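Local coordinates for adhesion G-protein coupled receptor G6 (Danio rerio, PDB 6V55) that probably serves as a cell-surface adhesion receptor with a role in myelination, carrying a glycosylated, calcium-binding extracellular region built from several domains, at residues Arg359-Ile364 with Gln401-Leu406; Glu341-Arg346 with Glu462-Val467; Lys585-Leu590 with Lys606-Gly611. One frame throughout, in Å; residues are numbered along the deposited sequence.

Contact 1 of 3, residues Arg359-Ile364 with Gln401-Leu406. Unlike the reference sequence in segment 401-406: Ile402 (reference Thr).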
loop_
_atom_site.group_PDB
_atom_site.type_symbol
_atom_site.label_atom_id
_atom_site.label_comp_id
_atom_site.label_asym_id
_atom_site.label_seq_id
_atom_site.Cartn_x
_atom_site.Cartn_y
_atom_site.Cartn_z
ATOM N N ARG A 359 9.160 -38.946 39.677
ATOM C CA ARG A 359 9.680 -38.612 38.362
ATOM C C ARG A 359 9.948 -37.120 38.221
ATOM O O ARG A 359 9.667 -36.312 39.113
ATOM C CB ARG A 359 8.686 -39.050 37.288
ATOM C CG ARG A 359 7.422 -38.208 37.289
ATOM C CD ARG A 359 6.279 -38.987 36.702
ATOM N NE ARG A 359 4.997 -38.368 36.996
ATOM C CZ ARG A 359 3.826 -38.931 36.717
ATOM N NH1 ARG A 359 3.776 -40.131 36.142
ATOM N NH2 ARG A 359 2.692 -38.304 37.012
ATOM N N ASP A 360 10.515 -36.777 37.064
ATOM C CA ASP A 360 10.576 -35.409 36.564
ATOM C C ASP A 360 9.574 -35.327 35.422
ATOM O O ASP A 360 9.775 -35.941 34.367
ATOM C CB ASP A 360 11.984 -35.046 36.098
ATOM C CG ASP A 360 12.011 -33.787 35.241
ATOM O OD1 ASP A 360 11.939 -32.661 35.801
ATOM O OD2 ASP A 360 12.090 -33.931 33.999
ATOM N N ALA A 361 8.498 -34.567 35.634
ATOM C CA ALA A 361 7.383 -34.560 34.699
ATOM C C ALA A 361 7.683 -33.814 33.404
ATOM O O ALA A 361 6.929 -33.984 32.438
ATOM C CB ALA A 361 6.150 -33.959 35.378
ATOM N N THR A 362 8.760 -33.017 33.354
ATOM C CA THR A 362 9.087 -32.255 32.147
ATOM C C THR A 362 9.499 -33.169 30.991
ATOM O O THR A 362 9.138 -32.908 29.836
ATOM C CB THR A 362 10.194 -31.242 32.445
ATOM O OG1 THR A 362 9.970 -30.614 33.717
ATOM C CG2 THR A 362 10.203 -30.184 31.408
ATOM N N ALA A 363 10.212 -34.264 31.293
ATOM C CA ALA A 363 10.577 -35.235 30.260
ATOM C C ALA A 363 9.351 -35.960 29.732
ATOM O O ALA A 363 9.215 -36.146 28.515
ATOM C CB ALA A 363 11.590 -36.242 30.808
ATOM N N ILE A 364 8.432 -36.321 30.635
ATOM C CA ILE A 364 7.220 -37.059 30.275
ATOM C C ILE A 364 6.280 -36.172 29.472
ATOM O O ILE A 364 5.700 -36.616 28.472
ATOM C CB ILE A 364 6.534 -37.615 31.547
ATOM C CG1 ILE A 364 7.429 -38.611 32.309
ATOM C CG2 ILE A 364 5.232 -38.322 31.224
ATOM C CD1 ILE A 364 8.171 -39.635 31.433
ATOM N N GLN A 401 1.076 -28.264 38.411
ATOM C CA GLN A 401 2.307 -27.701 37.869
ATOM C C GLN A 401 1.957 -26.911 36.618
ATOM O O GLN A 401 1.142 -27.367 35.814
ATOM C CB GLN A 401 3.319 -28.813 37.556
ATOM C CG GLN A 401 3.721 -29.672 38.766
ATOM C CD GLN A 401 4.730 -30.754 38.411
ATOM O OE1 GLN A 401 5.354 -30.703 37.353
ATOM N NE2 GLN A 401 4.892 -31.739 39.290
ATOM N N ILE A 402 2.538 -25.721 36.461
ATOM C CA ILE A 402 2.281 -24.878 35.302
ATOM C C ILE A 402 3.579 -24.760 34.523
ATOM O O ILE A 402 4.607 -24.343 35.074
ATOM C CB ILE A 402 1.723 -23.499 35.689
ATOM C CG1 ILE A 402 0.438 -23.672 36.491
ATOM C CG2 ILE A 402 1.417 -22.702 34.446
ATOM C CD1 ILE A 402 -0.319 -22.400 36.800
ATOM N N TYR A 403 3.522 -25.128 33.237
ATOM C CA TYR A 403 4.660 -25.183 32.332
ATOM C C TYR A 403 4.481 -24.179 31.206
ATOM O O TYR A 403 3.360 -23.929 30.751
ATOM C CB TYR A 403 4.819 -26.584 31.725
ATOM C CG TYR A 403 5.401 -27.594 32.678
ATOM C CD1 TYR A 403 6.764 -27.871 32.671
ATOM C CD2 TYR A 403 4.597 -28.251 33.596
ATOM C CE1 TYR A 403 7.316 -28.785 33.548
ATOM C CE2 TYR A 403 5.131 -29.173 34.473
ATOM C CZ TYR A 403 6.492 -29.433 34.446
ATOM O OH TYR A 403 7.036 -30.339 35.329
ATOM N N LEU A 404 5.596 -23.626 30.744
ATOM C CA LEU A 404 5.629 -22.761 29.574
ATOM C C LEU A 404 6.425 -23.461 28.480
ATOM O O LEU A 404 7.581 -23.829 28.710
ATOM C CB LEU A 404 6.265 -21.425 29.930
ATOM C CG LEU A 404 6.320 -20.365 28.847
ATOM C CD1 LEU A 404 4.923 -19.929 28.460
ATOM C CD2 LEU A 404 7.118 -19.202 29.398
ATOM N N ALA A 405 5.829 -23.624 27.287
ATOM C CA ALA A 405 6.424 -24.457 26.248
ATOM C C ALA A 405 6.411 -23.769 24.893
ATOM O O ALA A 405 5.431 -23.115 24.517
ATOM C CB ALA A 405 5.699 -25.791 26.116
ATOM N N LEU A 406 7.502 -23.979 24.135
ATOM C CA LEU A 406 7.659 -23.500 22.762
ATOM C C LEU A 406 7.450 -24.661 21.802
ATOM O O LEU A 406 8.278 -25.575 21.745
ATOM C CB LEU A 406 9.046 -22.896 22.552
ATOM C CG LEU A 406 9.345 -22.248 21.191
ATOM C CD1 LEU A 406 8.525 -20.999 21.039
ATOM C CD2 LEU A 406 10.813 -21.933 21.060
#
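The phenol oxygen of Tyr403 is gripped by two polar groups, one from each segment. Tyr403 OH donates to Gln401 OE1 at 2.7 Å, and the oxygen accepts a weak bond from Thr362 OG1, 3.4 Å from Tyr403 OH. The first bond runs close to the axis of the amide C=O (169° at the acceptor). Thr399, whose OG1 takes a hydrogen bond from Gln401 NE2, helps fix the rotation of that amide. Thr362 approaches the ring at its edge, near the ring plane, with OG1 3.2 Å from Tyr403 CE1. Its chi1 of -42° leaves OG1 beside its own backbone N and turned to the phenol. The methyl of Ala361 packs against both oxygens of the Gln401-Tyr403 bond, CB lying 3.7 Å from Tyr403 OH and 3.9 Å from Gln401 OE1. Asp360 N-caps the helix that carries these residues through a weak bond from Ala363 N to OD2. A phenylalanine in place of Tyr403 would probably leave Gln401 OE1 and Thr362 OG1 without their shared partner and the amide with one hold fewer. The contact illustrates how a SEA domain seats a helix on its sheet. In this ferredoxin-like βαββαβ fold, the start of helix 361-374 lies over strand 399-410, with Ile385 of strand 380-392 touching Thr362 and Leu436 of strand 436-445 touching Ala361.

Contact 2 of 3, residues Glu341-Arg346 with Glu462-Val467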
loop_
_atom_site.group_PDB
_atom_site.type_symbol
_atom_site.label_atom_id
_atom_site.label_comp_id
_atom_site.label_asym_id
_atom_site.label_seq_id
_atom_site.Cartn_x
_atom_site.Cartn_y
_atom_site.Cartn_z
ATOM N N GLU A 341 11.238 -20.392 7.694
ATOM C CA GLU A 341 11.165 -21.848 7.577
ATOM C C GLU A 341 10.236 -22.459 8.613
ATOM O O GLU A 341 9.582 -23.457 8.331
ATOM C CB GLU A 341 12.539 -22.492 7.754
ATOM C CG GLU A 341 13.675 -21.824 7.042
ATOM C CD GLU A 341 14.680 -22.840 6.535
ATOM O OE1 GLU A 341 14.848 -22.928 5.298
ATOM O OE2 GLU A 341 15.290 -23.554 7.368
ATOM N N ASP A 342 10.182 -21.903 9.817
ATOM C CA ASP A 342 9.416 -22.489 10.900
ATOM C C ASP A 342 8.424 -21.480 11.464
ATOM O O ASP A 342 8.721 -20.281 11.544
ATOM C CB ASP A 342 10.341 -22.978 12.011
ATOM C CG ASP A 342 11.263 -24.111 11.563
ATOM O OD1 ASP A 342 12.317 -24.303 12.204
ATOM O OD2 ASP A 342 10.950 -24.809 10.569
ATOM N N ILE A 343 7.245 -21.978 11.861
ATOM C CA ILE A 343 6.222 -21.191 12.555
ATOM C C ILE A 343 6.232 -21.580 14.031
ATOM O O ILE A 343 6.184 -22.774 14.365
ATOM C CB ILE A 343 4.834 -21.417 11.932
ATOM C CG1 ILE A 343 4.832 -20.947 10.476
ATOM C CG2 ILE A 343 3.708 -20.792 12.780
ATOM C CD1 ILE A 343 4.544 -19.459 10.306
ATOM N N PHE A 344 6.280 -20.583 14.915
ATOM C CA PHE A 344 6.478 -20.802 16.338
ATOM C C PHE A 344 5.221 -20.483 17.141
ATOM O O PHE A 344 4.510 -19.523 16.841
ATOM C CB PHE A 344 7.620 -19.946 16.814
ATOM C CG PHE A 344 8.948 -20.357 16.270
ATOM C CD1 PHE A 344 9.437 -19.815 15.077
ATOM C CD2 PHE A 344 9.721 -21.285 16.956
ATOM C CE1 PHE A 344 10.690 -20.183 14.591
ATOM C CE2 PHE A 344 10.968 -21.670 16.480
ATOM C CZ PHE A 344 11.458 -21.109 15.297
ATOM N N TYR A 345 4.955 -21.289 18.169
ATOM C CA TYR A 345 3.805 -21.138 19.053
ATOM C C TYR A 345 4.274 -21.201 20.500
ATOM O O TYR A 345 5.171 -21.982 20.824
ATOM C CB TYR A 345 2.790 -22.249 18.827
ATOM C CG TYR A 345 2.162 -22.307 17.451
ATOM C CD1 TYR A 345 0.956 -21.653 17.191
ATOM C CD2 TYR A 345 2.751 -23.045 16.423
ATOM C CE1 TYR A 345 0.360 -21.720 15.948
ATOM C CE2 TYR A 345 2.167 -23.112 15.165
ATOM C CZ TYR A 345 0.968 -22.445 14.932
ATOM O OH TYR A 345 0.359 -22.508 13.685
ATOM N N ARG A 346 3.666 -20.404 21.380
ATOM C CA ARG A 346 3.942 -20.465 22.814
ATOM C C ARG A 346 2.724 -21.032 23.532
ATOM O O ARG A 346 1.608 -20.564 23.292
ATOM C CB ARG A 346 4.271 -19.071 23.343
ATOM C CG ARG A 346 4.542 -18.971 24.834
ATOM C CD ARG A 346 4.632 -17.491 25.287
ATOM N NE ARG A 346 3.355 -16.838 25.023
ATOM C CZ ARG A 346 3.171 -15.803 24.201
ATOM N NH1 ARG A 346 4.201 -15.244 23.562
ATOM N NH2 ARG A 346 1.940 -15.320 24.022
ATOM N N GLU A 462 6.967 -5.034 9.557
ATOM C CA GLU A 462 6.517 -6.104 10.456
ATOM C C GLU A 462 7.059 -7.439 9.982
ATOM O O GLU A 462 7.139 -7.687 8.775
ATOM C CB GLU A 462 4.982 -6.162 10.489
ATOM C CG GLU A 462 4.353 -6.982 11.613
ATOM C CD GLU A 462 2.862 -7.200 11.390
ATOM O OE1 GLU A 462 2.245 -6.364 10.702
ATOM O OE2 GLU A 462 2.307 -8.204 11.889
ATOM N N SER A 463 7.486 -8.286 10.919
ATOM C CA SER A 463 8.179 -9.504 10.516
ATOM C C SER A 463 7.804 -10.684 11.392
ATOM O O SER A 463 7.722 -10.561 12.615
ATOM C CB SER A 463 9.697 -9.329 10.569
ATOM O OG SER A 463 10.095 -8.129 9.931
ATOM N N ARG A 464 7.663 -11.846 10.755
ATOM C CA ARG A 464 7.556 -13.128 11.442
ATOM C C ARG A 464 8.876 -13.444 12.159
ATOM O O ARG A 464 9.915 -12.875 11.817
ATOM C CB ARG A 464 7.174 -14.214 10.425
ATOM C CG ARG A 464 5.740 -14.063 9.905
ATOM C CD ARG A 464 5.253 -15.282 9.126
ATOM N NE ARG A 464 4.986 -14.939 7.722
ATOM C CZ ARG A 464 3.800 -15.026 7.115
ATOM N NH1 ARG A 464 2.731 -15.474 7.774
ATOM N NH2 ARG A 464 3.690 -14.670 5.834
ATOM N N PRO A 465 8.844 -14.274 13.214
ATOM C CA PRO A 465 10.095 -14.645 13.909
ATOM C C PRO A 465 11.089 -15.392 13.024
ATOM O O PRO A 465 10.708 -16.236 12.206
ATOM C CB PRO A 465 9.605 -15.549 15.045
ATOM C CG PRO A 465 8.242 -15.073 15.325
ATOM C CD PRO A 465 7.655 -14.635 14.018
ATOM N N THR A 466 12.379 -15.063 13.240
ATOM C CA THR A 466 13.616 -15.482 12.535
ATOM C C THR A 466 13.717 -14.927 11.109
ATOM O O THR A 466 14.632 -15.299 10.370
ATOM C CB THR A 466 13.858 -17.007 12.514
ATOM O OG1 THR A 466 13.050 -17.602 11.499
ATOM C CG2 THR A 466 13.575 -17.676 13.887
ATOM N N VAL A 467 12.841 -14.003 10.714
ATOM C CA VAL A 467 12.961 -13.291 9.442
ATOM C C VAL A 467 13.952 -12.150 9.625
ATOM O O VAL A 467 13.877 -11.415 10.616
ATOM C CB VAL A 467 11.586 -12.764 8.986
ATOM C CG1 VAL A 467 11.682 -11.653 7.942
ATOM C CG2 VAL A 467 10.719 -13.898 8.502
HETATM O O HOH W 1 13.472 -18.118 8.939
#
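Phe344 meets the 462-467 loop through CD1 and CE1 of its ring: CE1 lies 3.9 Å from the Thr466 methyl CG2, and CD1 lies 4.3 Å from Pro465 CB. Both carbons come at the ring obliquely, and the phenylalanine and threonine side chains cross at about a right angle. One residue earlier on the strand, the end of Ile343 bends back to the loop, its CD1 4.4 Å from Arg464 CD on the aliphatic part of the arginine. A type II turn from Arg464 to Val467 presents these groups, closed by a weak bond from Val467 N to Arg464 O. Pro465 takes position i+1, and Thr466 takes i+2 with a positive phi of 68°. With chi1 at 80°, Thr466 OG1 reaches back to donate to Pro465 O at 2.8 Å, in the carbonyl plane on a lone pair, while CG2 is left for the ring. A water donates to Thr466 OG1 at 2.6 Å and accepts a weak bond from Glu341 N. Farther out, Ile487 of strand 480-488 touches Phe344, Pro465 and Thr466 alike. The joint links the first SEA strand to the disulfide-bonded region that follows, consistent with the hormone-receptor domain of this family. Its chemistry, carbon against carbon with polar linkage supplied by a water, implies cohesion mainly through apolar packing round Phe344 and Pro465, at a partly buried site, more than through directional bonds.

Contact 3 of 3, residues Lys585-Leu590 with Lys606-Gly611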
loop_
_atom_site.group_PDB
_atom_site.type_symbol
_atom_site.label_atom_id
_atom_site.label_comp_id
_atom_site.label_asym_id
_atom_site.label_seq_id
_atom_site.Cartn_x
_atom_site.Cartn_y
_atom_site.Cartn_z
ATOM N N LYS A 585 29.140 30.196 -0.125
ATOM C CA LYS A 585 30.483 30.070 -0.676
ATOM C C LYS A 585 30.573 28.921 -1.677
ATOM O O LYS A 585 31.314 29.037 -2.661
ATOM C CB LYS A 585 31.506 29.928 0.462
ATOM C CG LYS A 585 31.852 31.232 1.181
ATOM C CD LYS A 585 32.600 30.977 2.476
ATOM C CE LYS A 585 33.472 32.167 2.876
ATOM N NZ LYS A 585 34.410 31.840 3.999
ATOM N N ALA A 586 29.768 27.856 -1.505
ATOM C CA ALA A 586 29.771 26.744 -2.466
ATOM C C ALA A 586 29.082 27.085 -3.780
ATOM O O ALA A 586 29.514 26.605 -4.838
ATOM C CB ALA A 586 29.090 25.511 -1.880
ATOM N N VAL A 587 27.993 27.860 -3.731
ATOM C CA VAL A 587 27.361 28.371 -4.948
ATOM C C VAL A 587 28.304 29.321 -5.690
ATOM O O VAL A 587 28.384 29.293 -6.927
ATOM C CB VAL A 587 26.020 29.035 -4.581
ATOM C CG1 VAL A 587 25.443 29.848 -5.702
ATOM C CG2 VAL A 587 25.051 27.988 -4.269
ATOM N N ASP A 588 29.080 30.120 -4.941
ATOM C CA ASP A 588 29.988 31.103 -5.535
ATOM C C ASP A 588 31.117 30.432 -6.304
ATOM O O ASP A 588 31.474 30.864 -7.408
ATOM C CB ASP A 588 30.588 32.007 -4.448
ATOM C CG ASP A 588 29.597 33.040 -3.889
ATOM O OD1 ASP A 588 29.983 33.710 -2.895
ATOM O OD2 ASP A 588 28.449 33.158 -4.405
ATOM N N GLU A 589 31.647 29.345 -5.764
ATOM C CA GLU A 589 32.739 28.654 -6.427
ATOM C C GLU A 589 32.260 27.736 -7.529
ATOM O O GLU A 589 33.043 27.464 -8.444
ATOM C CB GLU A 589 33.548 27.845 -5.423
ATOM C CG GLU A 589 35.010 27.746 -5.800
ATOM C CD GLU A 589 35.579 26.439 -5.379
ATOM O OE1 GLU A 589 34.888 25.752 -4.587
ATOM O OE2 GLU A 589 36.709 26.115 -5.818
ATOM N N LEU A 590 31.013 27.243 -7.437
ATOM C CA LEU A 590 30.393 26.483 -8.526
ATOM C C LEU A 590 30.313 27.318 -9.792
ATOM O O LEU A 590 30.648 26.839 -10.881
ATOM C CB LEU A 590 28.998 26.018 -8.104
ATOM C CG LEU A 590 28.047 25.381 -9.104
ATOM C CD1 LEU A 590 28.232 23.906 -9.014
ATOM C CD2 LEU A 590 26.599 25.687 -8.770
ATOM N N LYS A 606 13.681 26.630 -8.227
ATOM C CA LYS A 606 12.516 27.347 -7.714
ATOM C C LYS A 606 12.910 28.657 -7.029
ATOM O O LYS A 606 12.324 29.701 -7.332
ATOM C CB LYS A 606 11.709 26.440 -6.781
ATOM C CG LYS A 606 10.306 26.977 -6.417
ATOM C CD LYS A 606 9.929 26.615 -4.955
ATOM C CE LYS A 606 8.878 27.557 -4.336
ATOM N NZ LYS A 606 9.474 28.663 -3.513
ATOM N N ASN A 607 13.943 28.652 -6.177
ATOM C CA ASN A 607 14.340 29.874 -5.473
ATOM C C ASN A 607 15.716 30.423 -5.865
ATOM O O ASN A 607 16.214 31.337 -5.189
ATOM C CB ASN A 607 14.337 29.654 -3.961
ATOM C CG ASN A 607 13.031 29.131 -3.455
ATOM O OD1 ASN A 607 12.001 29.805 -3.540
ATOM N ND2 ASN A 607 13.062 27.922 -2.893
ATOM N N LEU A 608 16.345 29.899 -6.920
ATOM C CA LEU A 608 17.726 30.240 -7.246
ATOM C C LEU A 608 17.970 30.026 -8.730
ATOM O O LEU A 608 17.813 28.908 -9.230
ATOM C CB LEU A 608 18.713 29.383 -6.457
ATOM C CG LEU A 608 20.182 29.679 -6.766
ATOM C CD1 LEU A 608 20.571 31.058 -6.302
ATOM C CD2 LEU A 608 21.111 28.642 -6.180
ATOM N N VAL A 609 18.385 31.080 -9.426
ATOM C CA VAL A 609 18.856 30.950 -10.798
ATOM C C VAL A 609 20.257 31.540 -10.872
ATOM O O VAL A 609 20.517 32.603 -10.290
ATOM C CB VAL A 609 17.882 31.600 -11.801
ATOM C CG1 VAL A 609 17.495 33.028 -11.415
ATOM C CG2 VAL A 609 18.417 31.529 -13.187
ATOM N N VAL A 610 21.196 30.787 -11.462
ATOM C CA VAL A 610 22.558 31.284 -11.642
ATOM C C VAL A 610 22.880 31.206 -13.124
ATOM O O VAL A 610 22.356 30.360 -13.858
ATOM C CB VAL A 610 23.641 30.550 -10.793
ATOM C CG1 VAL A 610 23.274 30.536 -9.297
ATOM C CG2 VAL A 610 23.963 29.142 -11.293
ATOM N N GLY A 611 23.701 32.136 -13.575
ATOM C CA GLY A 611 24.004 32.230 -14.992
ATOM C C GLY A 611 25.426 32.678 -15.202
ATOM O O GLY A 611 25.986 33.434 -14.403
#
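The 585-590 part of helix 573-593 passes over the start of strand 608-614 with the CA atoms of Val587 and Val610 8.7 Å apart, the closest CA pair across the two segments. This is α-helix-on-β-sheet packing, and it fits the GAIN domain of adhesion receptors, in which a helical subdomain abuts a β-sandwich. Val587 is the helix's touching residue, and its two methyls divide the work. CG2 meets Leu608 CD2 at 4.4 Å, whereas CG1 meets Val610 CG1 at 4.3 Å. With CG1 anti to the backbone N (chi1 167°), that methyl reaches Val610 while CG2 is turned to Leu608. Leu608 and Val610 stand on one face of the strand because residues two apart point the same way; Val609 turns to the other face, where it touches Phe676. The pairing is wholly aliphatic and buried, widened by Met675 of the neighbouring strand 671-677 and by Ile565 of helix 555-568, both of which also touch Val587. A bond from Asn607 N to Ser566 OG ties the strand's start to helix 555-568. More locally, between adjacent residues, Lys606 NZ donates to Asn607 OD1 at 2.8 Å, tilted 19° from the carbonyl plane of that side-chain amide.

Contacts 1 and 2 share one sheet, in which strands 342-353 and 399-410 are neighbours, and contact 1 is nested within the loop that contact 2 closes. Although their centres are 23 Å apart, they touch: Leu406 CD1 lies 3.5 Å from Tyr345 O, and Leu404 CD1 packs 3.8 Å from Arg346 CG. One sheet thus supports a helix within its domain and a joint to the next. Contact 3 follows in series, its centre about 73 Å from that of contact 1 and about 53 Å from that of contact 2. Glycans mark the surroundings: an NAG lies about 9 Å from the Thr362 side chain, and Glu589 makes a weak hydrogen bond to another.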